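PDB 1LRZ: aminoacyltransferase FemA from Staphylococcus aureus, which adds the second and third glycines of the pentaglycine bridge of staphylococcal peptidoglycan, taking them from glycyl-tRNA. Local coordinates for residues K230-R235 with F317-P322; V193-E198 with R235-L240; V325-G330 with Y361-V366; Y20-Q25 with S72-V77. All blocks are in the same frame, centred on the assembly; numbering follows the deposited sequence.

Contact 1. Residues K230-R235 with F317-P322; sequences KYYKDR and FFFINP
Ile320 N donates to Arg235 O at 2.7 Å in a nearly straight bond. The donor stands above the carbonyl plane of Arg235, off the lone-pair directions. The same oxygen takes a hydrogen bond from a water, which in turn accepts from Asn321 ND2. Phe319 CA lies close by and adds a CA-H...O contact to Arg235 O.

The second direct bond is between side chains. Arg235 NH2 donates to Asn321 OD1 at 3.0 Å, in the amide plane and on a lone pair. The guanidinium and amide planes are 65° apart, so the two groups do not stack. Arg235 NH1 forms a salt bridge with Asp16, which gives the guanidinium a second hold.

Packing follows on the buried side. The edge of the Tyr232 ring points at a face of Phe319, with planes at 67°, in an offset edge-to-face pair. Tyr232 CE2 comes to 3.4 Å from Phe319 CE2. Phe23 touches both rings.

Lys233, with positive phi, is the first residue to leave the helical conformation after 222-232. The chain then turns, with Arg235 N bonded to Tyr232 O, and enters strand 236-244. This is a helix-to-strand connection docked on the neighbouring antiparallel strand 310-320 of the large mixed sheet.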
# COMPACT_ATOMS: atom_id res chain seq x y z
N LYS A 230 -12.00 -4.22 -11.39
CA LYS A 230 -13.26 -4.91 -11.63
C LYS A 230 -13.76 -5.81 -10.49
O LYS A 230 -14.92 -5.71 -10.10
CB LYS A 230 -13.15 -5.74 -12.91
CG LYS A 230 -14.42 -6.45 -13.32
CD LYS A 230 -14.16 -7.30 -14.56
CE LYS A 230 -15.42 -7.97 -15.07
NZ LYS A 230 -15.10 -8.92 -16.19
N TYR A 231 -12.89 -6.66 -9.95
CA TYR A 231 -13.31 -7.57 -8.90
C TYR A 231 -13.18 -7.11 -7.45
O TYR A 231 -13.91 -7.58 -6.59
CB TYR A 231 -12.63 -8.93 -9.08
CG TYR A 231 -12.97 -9.58 -10.41
CD1 TYR A 231 -12.14 -9.41 -11.52
CD2 TYR A 231 -14.16 -10.29 -10.59
CE1 TYR A 231 -12.48 -9.92 -12.77
CE2 TYR A 231 -14.52 -10.81 -11.84
CZ TYR A 231 -13.67 -10.61 -12.93
OH TYR A 231 -14.02 -11.07 -14.18
N TYR A 232 -12.26 -6.19 -7.17
CA TYR A 232 -12.09 -5.70 -5.81
C TYR A 232 -13.12 -4.61 -5.53
O TYR A 232 -13.45 -4.34 -4.38
CB TYR A 232 -10.68 -5.15 -5.60
CG TYR A 232 -9.59 -6.20 -5.45
CD1 TYR A 232 -9.83 -7.55 -5.73
CD2 TYR A 232 -8.30 -5.83 -5.05
CE1 TYR A 232 -8.81 -8.51 -5.60
CE2 TYR A 232 -7.28 -6.77 -4.92
CZ TYR A 232 -7.54 -8.11 -5.20
OH TYR A 232 -6.53 -9.02 -5.08
N LYS A 233 -13.59 -3.96 -6.59
CA LYS A 233 -14.60 -2.91 -6.49
C LYS A 233 -14.27 -1.77 -5.53
O LYS A 233 -13.38 -0.96 -5.81
CB LYS A 233 -15.96 -3.53 -6.16
CG LYS A 233 -16.46 -4.45 -7.28
CD LYS A 233 -17.63 -5.33 -6.85
CE LYS A 233 -17.91 -6.40 -7.91
NZ LYS A 233 -18.84 -7.44 -7.39
N ASP A 234 -14.96 -1.70 -4.39
CA ASP A 234 -14.68 -0.61 -3.46
C ASP A 234 -13.46 -0.85 -2.59
O ASP A 234 -13.11 -0.00 -1.77
CB ASP A 234 -15.88 -0.34 -2.56
CG ASP A 234 -16.28 -1.55 -1.76
OD1 ASP A 234 -16.84 -1.37 -0.67
OD2 ASP A 234 -16.04 -2.67 -2.24
N ARG A 235 -12.82 -2.00 -2.75
CA ARG A 235 -11.64 -2.29 -1.95
C ARG A 235 -10.35 -1.92 -2.67
O ARG A 235 -9.25 -2.34 -2.30
CB ARG A 235 -11.66 -3.75 -1.50
CG ARG A 235 -12.93 -4.00 -0.71
CD ARG A 235 -12.75 -5.01 0.35
NE ARG A 235 -13.97 -5.19 1.14
CZ ARG A 235 -14.03 -5.99 2.19
NH1 ARG A 235 -15.17 -6.12 2.87
NH2 ARG A 235 -12.94 -6.65 2.57
N PHE A 317 -1.92 2.99 -6.66
CA PHE A 317 -2.92 1.92 -6.73
C PHE A 317 -3.02 1.40 -5.30
O PHE A 317 -2.06 0.85 -4.76
CB PHE A 317 -2.43 0.82 -7.66
CG PHE A 317 -3.53 -0.03 -8.22
CD1 PHE A 317 -4.28 0.41 -9.30
CD2 PHE A 317 -3.80 -1.28 -7.68
CE1 PHE A 317 -5.29 -0.38 -9.85
CE2 PHE A 317 -4.80 -2.08 -8.22
CZ PHE A 317 -5.54 -1.63 -9.31
N PHE A 318 -4.19 1.57 -4.67
CA PHE A 318 -4.37 1.19 -3.28
C PHE A 318 -5.43 0.14 -3.00
O PHE A 318 -6.53 0.18 -3.56
CB PHE A 318 -4.73 2.41 -2.43
CG PHE A 318 -3.60 3.38 -2.23
CD1 PHE A 318 -3.21 4.25 -3.24
CD2 PHE A 318 -2.95 3.45 -0.99
CE1 PHE A 318 -2.18 5.17 -3.04
CE2 PHE A 318 -1.92 4.36 -0.78
CZ PHE A 318 -1.53 5.23 -1.81
N PHE A 319 -5.12 -0.79 -2.10
CA PHE A 319 -6.08 -1.81 -1.67
C PHE A 319 -6.59 -1.36 -0.30
O PHE A 319 -5.82 -0.93 0.57
CB PHE A 319 -5.42 -3.18 -1.60
CG PHE A 319 -4.98 -3.69 -2.95
CD1 PHE A 319 -3.73 -4.27 -3.11
CD2 PHE A 319 -5.80 -3.54 -4.06
CE1 PHE A 319 -3.30 -4.70 -4.37
CE2 PHE A 319 -5.38 -3.96 -5.33
CZ PHE A 319 -4.12 -4.54 -5.48
N ILE A 320 -7.91 -1.45 -0.11
CA ILE A 320 -8.51 -0.99 1.13
C ILE A 320 -9.36 -2.07 1.78
O ILE A 320 -10.34 -2.55 1.22
CB ILE A 320 -9.41 0.26 0.88
CG1 ILE A 320 -8.58 1.39 0.27
CG2 ILE A 320 -10.06 0.72 2.18
CD1 ILE A 320 -8.37 1.26 -1.21
N ASN A 321 -8.96 -2.46 2.99
CA ASN A 321 -9.69 -3.46 3.73
C ASN A 321 -9.71 -3.03 5.18
O ASN A 321 -8.95 -2.13 5.59
CB ASN A 321 -9.02 -4.83 3.54
CG ASN A 321 -9.12 -5.31 2.10
OD1 ASN A 321 -10.15 -5.86 1.69
ND2 ASN A 321 -8.06 -5.09 1.32
N PRO A 322 -10.58 -3.63 5.99
CA PRO A 322 -10.67 -3.26 7.40
C PRO A 322 -9.34 -3.27 8.17
O PRO A 322 -9.11 -2.43 9.03
CB PRO A 322 -11.68 -4.26 7.97
CG PRO A 322 -12.60 -4.49 6.78
CD PRO A 322 -11.59 -4.66 5.65
O HOH W 1 -8.20 -4.97 -1.56

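Contact 2. Residues V193-E198 with R235-L240; sequences VRFLSE and RVLVPL
Arg194 and Leu240 form an antiparallel hydrogen-bonded pair. Arg194 N donates to Leu240 O at 3.0 Å, and Leu240 N returns a bond to Arg194 O at 2.8 Å. Leu196 N then donates to Val238 O at 3.0 Å in an almost linear bond, with the donor tilted out of the carbonyl plane. Phe195 and Pro239 between them are a non-hydrogen-bonded pair.

The side of Leu196, Val238 and Leu240 is closed in, and all three residues are buried. Leu196 CD1 rests on Val238 CG1 at about a right angle between the side chains. Its other methyl, CD2, meets Leu240 CD2 at 3.9 Å. With CG anti to the backbone N (chi1 164°), Leu240 runs beside Arg194 and sets CD2 over one face of the guanidinium. That guanidinium is held by salt bridges to Glu310 and Glu200.

The side of Val193, Phe195 and Leu237 is more open to solvent, and all three are partly exposed. Buried Pro239 still packs closely here, its CB 3.8 Å from both Val193 CG1 and Phe195 CE2. Phe195 to Leu237 is slacker, with CD2 4.1 Å from CB. Beyond the last direct bond a water joins the strands, donating to Leu196 O and accepting from Val238 N.

Strand 192-195 is an edge strand of the mixed sheet within this chain, and 236-244 lies between it and 310-320. Helix 201-207 packs on Leu196 and Leu240, while helix 341-355 touches Phe195 and Leu237.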
# COMPACT_ATOMS: atom_id res chain seq x y z
N VAL A 193 -6.45 15.90 -5.87
CA VAL A 193 -6.45 14.45 -5.99
C VAL A 193 -7.85 13.94 -6.33
O VAL A 193 -8.84 14.34 -5.70
CB VAL A 193 -5.98 13.78 -4.67
CG1 VAL A 193 -6.16 12.25 -4.75
CG2 VAL A 193 -4.53 14.13 -4.40
N ARG A 194 -7.94 13.11 -7.36
CA ARG A 194 -9.21 12.52 -7.76
C ARG A 194 -8.97 11.03 -7.91
O ARG A 194 -7.82 10.58 -7.99
CB ARG A 194 -9.73 13.11 -9.07
CG ARG A 194 -8.93 12.81 -10.34
CD ARG A 194 -9.42 13.74 -11.45
NE ARG A 194 -8.73 13.58 -12.73
CZ ARG A 194 -8.99 12.60 -13.59
NH1 ARG A 194 -8.31 12.53 -14.73
NH2 ARG A 194 -9.92 11.71 -13.32
N PHE A 195 -10.05 10.26 -7.94
CA PHE A 195 -9.92 8.82 -8.07
C PHE A 195 -10.32 8.38 -9.47
O PHE A 195 -11.42 8.67 -9.94
CB PHE A 195 -10.76 8.14 -7.01
CG PHE A 195 -10.39 8.53 -5.61
CD1 PHE A 195 -11.10 9.52 -4.94
CD2 PHE A 195 -9.31 7.92 -4.97
CE1 PHE A 195 -10.74 9.91 -3.65
CE2 PHE A 195 -8.95 8.29 -3.67
CZ PHE A 195 -9.67 9.29 -3.01
N LEU A 196 -9.41 7.66 -10.11
CA LEU A 196 -9.60 7.17 -11.47
C LEU A 196 -10.47 5.93 -11.58
O LEU A 196 -10.42 5.03 -10.73
CB LEU A 196 -8.23 6.88 -12.10
CG LEU A 196 -7.20 8.01 -12.09
CD1 LEU A 196 -5.94 7.56 -12.83
CD2 LEU A 196 -7.79 9.24 -12.76
N SER A 197 -11.26 5.89 -12.66
CA SER A 197 -12.14 4.75 -12.94
C SER A 197 -11.38 3.92 -13.96
O SER A 197 -10.29 4.31 -14.39
CB SER A 197 -13.46 5.21 -13.56
OG SER A 197 -14.01 6.33 -12.87
N GLU A 198 -11.96 2.81 -14.37
CA GLU A 198 -11.33 1.92 -15.34
C GLU A 198 -10.94 2.60 -16.65
O GLU A 198 -9.84 2.38 -17.17
CB GLU A 198 -12.27 0.74 -15.64
CG GLU A 198 -11.73 -0.25 -16.64
CD GLU A 198 -12.12 0.06 -18.08
OE1 GLU A 198 -12.81 1.07 -18.32
OE2 GLU A 198 -11.74 -0.72 -18.98
N ARG A 235 -12.82 -2.00 -2.75
CA ARG A 235 -11.64 -2.29 -1.95
C ARG A 235 -10.35 -1.92 -2.67
O ARG A 235 -9.25 -2.34 -2.30
CB ARG A 235 -11.66 -3.75 -1.50
CG ARG A 235 -12.93 -4.00 -0.71
CD ARG A 235 -12.75 -5.01 0.35
NE ARG A 235 -13.97 -5.19 1.14
CZ ARG A 235 -14.03 -5.99 2.19
NH1 ARG A 235 -15.17 -6.12 2.87
NH2 ARG A 235 -12.94 -6.65 2.57
N VAL A 236 -10.50 -1.13 -3.73
CA VAL A 236 -9.36 -0.62 -4.47
C VAL A 236 -9.65 0.82 -4.87
O VAL A 236 -10.77 1.15 -5.23
CB VAL A 236 -9.05 -1.49 -5.73
CG1 VAL A 236 -10.28 -1.59 -6.63
CG2 VAL A 236 -7.89 -0.87 -6.50
N LEU A 237 -8.64 1.68 -4.78
CA LEU A 237 -8.79 3.08 -5.16
C LEU A 237 -7.52 3.47 -5.90
O LEU A 237 -6.43 2.97 -5.58
CB LEU A 237 -8.98 3.97 -3.92
CG LEU A 237 -10.36 3.95 -3.26
CD1 LEU A 237 -10.35 4.82 -2.00
CD2 LEU A 237 -11.41 4.45 -4.26
N VAL A 238 -7.67 4.35 -6.88
CA VAL A 238 -6.55 4.80 -7.71
C VAL A 238 -6.44 6.32 -7.67
O VAL A 238 -6.84 7.01 -8.61
CB VAL A 238 -6.75 4.36 -9.20
CG1 VAL A 238 -5.52 4.74 -10.04
CG2 VAL A 238 -7.00 2.85 -9.27
N PRO A 239 -5.92 6.86 -6.57
CA PRO A 239 -5.80 8.32 -6.50
C PRO A 239 -4.78 8.87 -7.50
O PRO A 239 -3.73 8.28 -7.72
CB PRO A 239 -5.37 8.57 -5.05
CG PRO A 239 -4.58 7.31 -4.71
CD PRO A 239 -5.42 6.22 -5.33
N LEU A 240 -5.13 10.00 -8.10
CA LEU A 240 -4.27 10.70 -9.06
C LEU A 240 -4.10 12.14 -8.57
O LEU A 240 -5.09 12.85 -8.35
CB LEU A 240 -4.90 10.73 -10.46
CG LEU A 240 -4.24 11.77 -11.39
CD1 LEU A 240 -2.87 11.25 -11.84
CD2 LEU A 240 -5.11 12.08 -12.61
O HOH W 2 -10.20 4.87 -7.95

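Contact 3. Residues V325-G330 with Y361-V366; sequences VVYYAG and YNFYGV
Val325 O accepts from Asn362 N at 2.8 Å, and Tyr327 N donates to Asn362 O at 2.9 Å. Both bonds are nearly straight. Asn362 thus bonds on both sides of Val326, as expected for parallel strands, here 20° apart. Farther on, direct bonding gives way to a water that donates to Tyr327 O and Phe363 O.

The apolar contacts fall on two faces of the sheet. On one, Val326 CG1 sits over a face of the Tyr364 ring, 3.9 Å from its centroid, in a CH-pi contact. Val326 CG1 is anti to the backbone N (chi1 175°), which directs this methyl to the ring. Val326 CG2 runs alongside Asn362 CB. Tyr328 lies side by side with Tyr364, its CD1 3.9 Å from Tyr364 CE2. On the other face Val325 CG1 packs against Tyr361 CE1 at 3.8 Å.

Side-chain polar ends are bound outside the pair. Tyr361 OH bonds to Gln346 and Asn362 ND2 to Glu324; the partner of Tyr364 OH is His22.

Tyr328 and Ala329 form a classic beta bulge opposite Phe317 of strand 310-320, and Phe363 and Tyr364 one opposite Ser159 of strand 157-162. These two strands flank the pair. Strands 325-332 and 360-365 belong to a beta-alpha-beta unit in which helix 341-355 is the connection. That helix covers the face of Tyr327, Tyr361 and Phe363.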
# COMPACT_ATOMS: atom_id res chain seq x y z
N VAL A 325 -4.75 -0.17 4.87
CA VAL A 325 -4.78 0.45 3.56
C VAL A 325 -3.38 0.08 3.04
O VAL A 325 -2.39 0.21 3.76
CB VAL A 325 -4.91 1.98 3.65
CG1 VAL A 325 -4.56 2.62 2.31
CG2 VAL A 325 -6.35 2.34 4.03
N VAL A 326 -3.31 -0.41 1.80
CA VAL A 326 -2.04 -0.81 1.23
C VAL A 326 -1.67 0.02 0.01
O VAL A 326 -2.46 0.12 -0.93
CB VAL A 326 -2.05 -2.29 0.78
CG1 VAL A 326 -0.73 -2.64 0.07
CG2 VAL A 326 -2.24 -3.21 1.99
N TYR A 327 -0.48 0.61 0.04
CA TYR A 327 0.04 1.36 -1.11
C TYR A 327 0.74 0.26 -1.93
O TYR A 327 1.90 -0.08 -1.68
CB TYR A 327 1.06 2.39 -0.64
CG TYR A 327 1.85 3.03 -1.75
CD1 TYR A 327 1.22 3.51 -2.90
CD2 TYR A 327 3.24 3.19 -1.65
CE1 TYR A 327 1.94 4.14 -3.91
CE2 TYR A 327 3.97 3.82 -2.66
CZ TYR A 327 3.32 4.28 -3.79
OH TYR A 327 4.04 4.90 -4.79
N TYR A 328 0.02 -0.30 -2.90
CA TYR A 328 0.55 -1.39 -3.70
C TYR A 328 1.55 -1.01 -4.78
O TYR A 328 2.62 -1.61 -4.90
CB TYR A 328 -0.60 -2.17 -4.34
CG TYR A 328 -0.13 -3.41 -5.07
CD1 TYR A 328 0.36 -4.51 -4.37
CD2 TYR A 328 -0.11 -3.45 -6.46
CE1 TYR A 328 0.87 -5.63 -5.04
CE2 TYR A 328 0.40 -4.56 -7.15
CZ TYR A 328 0.88 -5.65 -6.43
OH TYR A 328 1.40 -6.73 -7.10
N ALA A 329 1.22 0.02 -5.56
CA ALA A 329 2.08 0.46 -6.64
C ALA A 329 1.80 1.92 -6.92
O ALA A 329 0.70 2.42 -6.66
CB ALA A 329 1.80 -0.37 -7.89
N GLY A 330 2.81 2.61 -7.44
CA GLY A 330 2.63 4.01 -7.75
C GLY A 330 3.80 4.58 -8.52
O GLY A 330 4.83 3.93 -8.68
N TYR A 361 -1.46 1.69 8.02
CA TYR A 361 -1.18 2.19 6.69
C TYR A 361 0.10 1.49 6.23
O TYR A 361 1.18 1.74 6.76
CB TYR A 361 -0.99 3.70 6.73
CG TYR A 361 -0.90 4.33 5.36
CD1 TYR A 361 -2.04 4.64 4.62
CD2 TYR A 361 0.35 4.62 4.80
CE1 TYR A 361 -1.95 5.22 3.36
CE2 TYR A 361 0.45 5.20 3.53
CZ TYR A 361 -0.70 5.49 2.82
OH TYR A 361 -0.58 6.06 1.58
N ASN A 362 -0.05 0.61 5.25
CA ASN A 362 1.06 -0.19 4.76
C ASN A 362 1.72 0.36 3.49
O ASN A 362 1.15 0.26 2.41
CB ASN A 362 0.52 -1.60 4.49
CG ASN A 362 1.60 -2.66 4.55
OD1 ASN A 362 2.76 -2.38 4.32
ND2 ASN A 362 1.20 -3.90 4.86
N PHE A 363 2.93 0.92 3.63
CA PHE A 363 3.67 1.44 2.48
C PHE A 363 4.14 0.24 1.65
O PHE A 363 4.70 0.37 0.57
CB PHE A 363 4.88 2.27 2.92
CG PHE A 363 4.53 3.66 3.39
CD1 PHE A 363 4.44 3.96 4.74
CD2 PHE A 363 4.26 4.66 2.45
CE1 PHE A 363 4.09 5.25 5.17
CE2 PHE A 363 3.90 5.96 2.87
CZ PHE A 363 3.82 6.26 4.23
N TYR A 364 3.89 -0.94 2.22
CA TYR A 364 4.21 -2.22 1.60
C TYR A 364 5.69 -2.59 1.39
O TYR A 364 6.55 -2.22 2.19
CB TYR A 364 3.41 -2.39 0.29
CG TYR A 364 2.83 -3.79 0.10
CD1 TYR A 364 2.12 -4.41 1.14
CD2 TYR A 364 2.98 -4.48 -1.10
CE1 TYR A 364 1.58 -5.67 0.99
CE2 TYR A 364 2.44 -5.77 -1.26
CZ TYR A 364 1.74 -6.35 -0.21
OH TYR A 364 1.19 -7.61 -0.34
N GLY A 365 5.95 -3.31 0.32
CA GLY A 365 7.28 -3.84 0.05
C GLY A 365 8.58 -3.07 0.03
O GLY A 365 8.67 -2.01 -0.58
N VAL A 366 9.59 -3.60 0.73
CA VAL A 366 10.94 -3.04 0.69
C VAL A 366 11.82 -4.29 0.53
O VAL A 366 11.45 -5.38 0.98
CB VAL A 366 11.34 -2.23 1.97
CG1 VAL A 366 10.37 -1.06 2.17
CG2 VAL A 366 11.38 -3.13 3.20
O HOH W 3 4.63 -0.14 -2.43

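Contact 4. Residues Y20-Q25 with S72-V77; sequences YSHFTQ and SNRGPV
His22 lays one face of its imidazole against the aliphatic part of Arg74. Arg74 CG is 3.6 Å from the ring centroid, 25° off the normal, in a CH-pi contact. Its nearest ring atom is His22 ND1, at 3.3 Å. The Arg74 chain turns about CB-CG (chi2 -54°), and its guanidinium plane is turned 66° from the ring. Phe23 CD1 lies on the opposite face of the imidazole.

The ring is also held at its edge. His22 ND1 donates to Thr24 OG1 at 2.7 Å, almost exactly in the ring plane. His22 NE2 bonds to Tyr364 OH. These two bonds and the two covered faces fix how the imidazole is turned. Thr24 OG1 in turn donates to Asn73 O at 2.9 Å, from above the carbonyl plane. This chain of two hydrogen bonds ties the ring to the second turn.

A water sits between the backbones. It accepts from His22 N and lies 2.7 Å from Arg74 O. Val77 closes the other end of the contact. Its CG2 meets Gln25 CG at 3.8 Å, and its CG1 touches Ser21 CB.

Each segment contains a beta turn. His22 to Gln25 form a type I turn, and Ser72 to Gly75 a type I' turn, followed by a cis peptide bond before Pro76. The first turn lies in the loop between helices 8-16 and 27-35. The second interrupts strand 67-78, with strand 52-63 beside it. Helix 8-16 packs on Gln25 and Val77, while His29 of helix 27-35 touches Thr24 and Asn73.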
# COMPACT_ATOMS: atom_id res chain seq x y z
N TYR A 20 -4.26 -9.03 10.39
CA TYR A 20 -3.41 -9.75 9.46
C TYR A 20 -4.18 -10.65 8.49
O TYR A 20 -3.85 -11.82 8.29
CB TYR A 20 -2.34 -10.55 10.22
CG TYR A 20 -1.20 -9.66 10.69
CD1 TYR A 20 -0.28 -9.13 9.78
CD2 TYR A 20 -1.09 -9.28 12.03
CE1 TYR A 20 0.72 -8.23 10.19
CE2 TYR A 20 -0.10 -8.37 12.44
CZ TYR A 20 0.79 -7.86 11.52
OH TYR A 20 1.75 -6.96 11.92
N SER A 21 -5.23 -10.10 7.91
CA SER A 21 -5.99 -10.81 6.89
C SER A 21 -5.59 -9.99 5.66
O SER A 21 -5.98 -8.84 5.52
CB SER A 21 -7.50 -10.71 7.15
OG SER A 21 -7.86 -9.38 7.50
N HIS A 22 -4.78 -10.59 4.80
CA HIS A 22 -4.26 -9.92 3.60
C HIS A 22 -5.37 -9.60 2.59
O HIS A 22 -6.42 -10.26 2.61
CB HIS A 22 -3.21 -10.82 2.95
CG HIS A 22 -2.27 -10.10 2.03
ND1 HIS A 22 -2.09 -10.48 0.71
CD2 HIS A 22 -1.39 -9.09 2.25
CE1 HIS A 22 -1.14 -9.73 0.17
NE2 HIS A 22 -0.70 -8.89 1.09
N PHE A 23 -5.13 -8.64 1.70
CA PHE A 23 -6.15 -8.26 0.72
C PHE A 23 -6.43 -9.41 -0.25
O PHE A 23 -7.42 -9.37 -0.97
CB PHE A 23 -5.76 -6.98 -0.05
CG PHE A 23 -4.47 -7.08 -0.83
CD1 PHE A 23 -3.27 -6.60 -0.29
CD2 PHE A 23 -4.45 -7.64 -2.10
CE1 PHE A 23 -2.08 -6.68 -1.01
CE2 PHE A 23 -3.26 -7.72 -2.84
CZ PHE A 23 -2.07 -7.24 -2.29
N THR A 24 -5.55 -10.42 -0.28
CA THR A 24 -5.76 -11.59 -1.13
C THR A 24 -6.69 -12.61 -0.45
O THR A 24 -7.14 -13.57 -1.07
CB THR A 24 -4.42 -12.30 -1.46
OG1 THR A 24 -3.64 -12.41 -0.27
CG2 THR A 24 -3.64 -11.52 -2.52
N GLN A 25 -6.97 -12.41 0.84
CA GLN A 25 -7.86 -13.30 1.59
C GLN A 25 -9.23 -12.62 1.65
O GLN A 25 -9.78 -12.38 2.74
CB GLN A 25 -7.32 -13.56 3.01
CG GLN A 25 -6.05 -14.43 3.03
CD GLN A 25 -6.27 -15.83 2.43
OE1 GLN A 25 -5.45 -16.34 1.65
NE2 GLN A 25 -7.37 -16.46 2.81
N SER A 72 -1.39 -20.95 -0.67
CA SER A 72 -2.28 -20.36 0.34
C SER A 72 -2.59 -18.86 0.21
O SER A 72 -3.30 -18.30 1.04
CB SER A 72 -1.75 -20.63 1.75
OG SER A 72 -0.55 -19.90 1.99
N ASN A 73 -2.03 -18.20 -0.81
CA ASN A 73 -2.31 -16.79 -1.03
C ASN A 73 -2.21 -15.87 0.19
O ASN A 73 -3.15 -15.12 0.48
CB ASN A 73 -3.72 -16.64 -1.64
CG ASN A 73 -3.85 -17.36 -2.99
OD1 ASN A 73 -3.97 -18.59 -3.05
ND2 ASN A 73 -3.83 -16.59 -4.07
N ARG A 74 -1.08 -15.90 0.89
CA ARG A 74 -0.87 -15.06 2.08
C ARG A 74 -1.73 -15.46 3.28
O ARG A 74 -1.79 -14.74 4.28
CB ARG A 74 -1.11 -13.58 1.75
CG ARG A 74 0.11 -12.84 1.22
CD ARG A 74 1.26 -13.00 2.18
NE ARG A 74 2.37 -12.08 1.97
CZ ARG A 74 3.52 -12.19 2.60
NH1 ARG A 74 4.50 -11.32 2.39
NH2 ARG A 74 3.70 -13.20 3.44
N GLY A 75 -2.41 -16.59 3.16
CA GLY A 75 -3.24 -17.06 4.25
C GLY A 75 -2.50 -18.18 4.95
O GLY A 75 -1.36 -18.46 4.60
N PRO A 76 -3.13 -18.88 5.91
CA PRO A 76 -4.50 -18.68 6.40
C PRO A 76 -4.68 -17.54 7.40
O PRO A 76 -3.71 -17.01 7.95
CB PRO A 76 -4.82 -20.03 7.04
CG PRO A 76 -3.50 -20.43 7.61
CD PRO A 76 -2.53 -20.09 6.51
N VAL A 77 -5.93 -17.17 7.61
CA VAL A 77 -6.28 -16.15 8.59
C VAL A 77 -6.75 -16.99 9.77
O VAL A 77 -7.70 -17.77 9.65
CB VAL A 77 -7.42 -15.26 8.07
CG1 VAL A 77 -7.72 -14.16 9.07
CG2 VAL A 77 -7.01 -14.65 6.71
O HOH W 4 -3.82 -13.32 5.45

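Contacts 1, 2 and 3 all reach the nine-stranded mixed sheet. Contact 3 is the most central, its centre about 2 Å from the centre of the chain, and pairs parallel strands. Contact 2 is antiparallel, lies at an edge strand and is only partly buried. Contact 1 shares Arg235 with it, and strands 310-320 and 236-244 are neighbours. Contact 4 is also buried but joins two turns, one of them in a strand of the seven-stranded sheet; here side-chain bonds and a water, not strand pairing, join the segments. Phe23 packing links contact 4 to contacts 1 and 3, and a hydrogen bond adds to the second link. Contact 2 combines backbone pairing with mostly aliphatic packing.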